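PDB 6EJQ: terminase small subunit from Thermus phage G20c, which probably recognises the packaging initiation site on viral DNA and regulates the ATPase of the large terminase subunit, assembling as a nine-subunit ring. Local coordinates for residues 11-16 and 47-52. Sequence-based numbering, arbitrary orientation.
Sequences RVLKLY and AEAREL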
# COMPACT_ATOMS: atom_id res chain seq x y z
N ARG B 11 -30.10 19.99 -16.93
CA ARG B 11 -29.12 21.02 -16.64
C ARG B 11 -29.28 21.64 -15.22
O ARG B 11 -28.28 21.99 -14.59
CB ARG B 11 -29.13 22.09 -17.73
CG ARG B 11 -27.96 23.06 -17.62
CD ARG B 11 -27.45 23.57 -18.96
NE ARG B 11 -26.51 24.67 -18.76
CZ ARG B 11 -25.26 24.56 -18.31
NH1 ARG B 11 -24.72 23.37 -18.00
NH2 ARG B 11 -24.51 25.66 -18.16
N VAL B 12 -30.52 21.76 -14.73
CA VAL B 12 -30.78 22.19 -13.35
C VAL B 12 -30.15 21.20 -12.39
O VAL B 12 -29.42 21.58 -11.48
CB VAL B 12 -32.30 22.30 -13.04
CG1 VAL B 12 -32.58 22.40 -11.54
CG2 VAL B 12 -32.90 23.50 -13.75
N LEU B 13 -30.46 19.92 -12.60
CA LEU B 13 -29.93 18.82 -11.80
C LEU B 13 -28.39 18.74 -11.88
O LEU B 13 -27.73 18.59 -10.86
CB LEU B 13 -30.54 17.49 -12.27
CG LEU B 13 -30.14 16.21 -11.53
CD1 LEU B 13 -30.46 16.30 -10.05
CD2 LEU B 13 -30.85 15.03 -12.15
N LYS B 14 -27.85 18.86 -13.09
CA LYS B 14 -26.41 18.82 -13.31
C LYS B 14 -25.71 19.89 -12.49
O LYS B 14 -24.78 19.58 -11.75
CB LYS B 14 -26.08 19.02 -14.79
CG LYS B 14 -24.60 18.86 -15.11
CD LYS B 14 -24.32 19.14 -16.58
CE LYS B 14 -22.82 19.06 -16.86
NZ LYS B 14 -22.44 19.60 -18.20
N LEU B 15 -26.15 21.14 -12.62
CA LEU B 15 -25.49 22.24 -11.93
C LEU B 15 -25.60 22.09 -10.42
O LEU B 15 -24.64 22.38 -9.70
CB LEU B 15 -26.06 23.59 -12.37
CG LEU B 15 -25.81 23.98 -13.83
CD1 LEU B 15 -26.59 25.25 -14.17
CD2 LEU B 15 -24.33 24.17 -14.11
N TYR B 16 -26.74 21.61 -9.94
CA TYR B 16 -26.89 21.29 -8.53
C TYR B 16 -25.85 20.24 -8.08
O TYR B 16 -25.22 20.42 -7.04
CB TYR B 16 -28.31 20.79 -8.21
CG TYR B 16 -28.43 20.36 -6.78
CD1 TYR B 16 -28.46 21.31 -5.75
CD2 TYR B 16 -28.47 19.01 -6.43
CE1 TYR B 16 -28.56 20.92 -4.42
CE2 TYR B 16 -28.56 18.61 -5.11
CZ TYR B 16 -28.60 19.57 -4.10
OH TYR B 16 -28.69 19.16 -2.79
N ALA B 47 -36.52 19.05 -6.51
CA ALA B 47 -37.41 18.16 -5.75
C ALA B 47 -38.07 17.12 -6.64
O ALA B 47 -38.14 15.95 -6.25
CB ALA B 47 -38.46 18.97 -5.00
N GLU B 48 -38.56 17.54 -7.81
CA GLU B 48 -39.14 16.59 -8.78
C GLU B 48 -38.11 15.59 -9.30
O GLU B 48 -38.39 14.40 -9.39
CB GLU B 48 -39.79 17.31 -9.97
CG GLU B 48 -41.09 18.04 -9.68
CD GLU B 48 -42.19 17.16 -9.09
OE1 GLU B 48 -42.53 16.13 -9.70
OE2 GLU B 48 -42.71 17.51 -8.02
N ALA B 49 -36.92 16.09 -9.64
CA ALA B 49 -35.81 15.24 -10.07
C ALA B 49 -35.41 14.21 -8.99
O ALA B 49 -35.14 13.05 -9.32
CB ALA B 49 -34.61 16.08 -10.49
N ARG B 50 -35.40 14.62 -7.72
CA ARG B 50 -35.12 13.69 -6.61
C ARG B 50 -36.10 12.53 -6.55
O ARG B 50 -35.70 11.39 -6.36
CB ARG B 50 -35.11 14.40 -5.25
CG ARG B 50 -33.86 15.22 -5.04
CD ARG B 50 -33.67 15.69 -3.61
NE ARG B 50 -32.66 16.75 -3.62
CZ ARG B 50 -32.89 18.07 -3.69
NH1 ARG B 50 -34.13 18.58 -3.69
NH2 ARG B 50 -31.85 18.90 -3.72
N GLU B 51 -37.38 12.85 -6.73
CA GLU B 51 -38.44 11.83 -6.79
C GLU B 51 -38.20 10.86 -7.95
O GLU B 51 -38.23 9.64 -7.75
CB GLU B 51 -39.81 12.51 -6.93
CG GLU B 51 -41.01 11.68 -6.48
CD GLU B 51 -41.76 12.29 -5.30
OE1 GLU B 51 -41.94 11.60 -4.28
OE2 GLU B 51 -42.17 13.48 -5.40
N LEU B 52 -37.93 11.39 -9.14
CA LEU B 52 -37.65 10.55 -10.32
C LEU B 52 -36.43 9.64 -10.16
O LEU B 52 -36.49 8.46 -10.50
CB LEU B 52 -37.47 11.40 -11.59
CG LEU B 52 -38.69 11.54 -12.51
CD1 LEU B 52 -39.59 12.69 -12.07
CD2 LEU B 52 -38.21 11.75 -13.94
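L13 and A49 bring segments 11-16 and 47-52 together, with the CA atoms of L13 and A49 7.1 Å apart. The methyl of A49 points toward the first helix and is met by one branch of L13, with CD1 of L13 lying 4.2 Å from CB of A49. With CG of L13 anti to the backbone N (chi1 -179°) and chi2 near 58°, CD1 is the methyl that meets A49; both residues are buried. One turn further along helix 4-17, Y16 meets R50 in a more polar and less enclosed setting. The R50 chain, extended from CG to NE, carries the guanidinium across to the outer end of the phenol, where NH2 of R50 lies 3.3 Å from OH of Y16 and 3.3 Å from CZ of Y16. The two flat groups are turned almost perpendicular, 86° between planes, and the phenol end meets the guanidinium at its edge.

A second subunit packs against the same surface: Q68 of that subunit accepts a weak hydrogen bond from NE of R50 and touches Y16, and E71 of that subunit lies against L13. Within the chain, V12 and Y16 rest on L46, and L13 also touches L53. Helices 4-17 and 39-53 thus pack together as the first and third helices of a compact three-helix N-terminal domain, consistent with the helix-turn-helix class of DNA-binding folds.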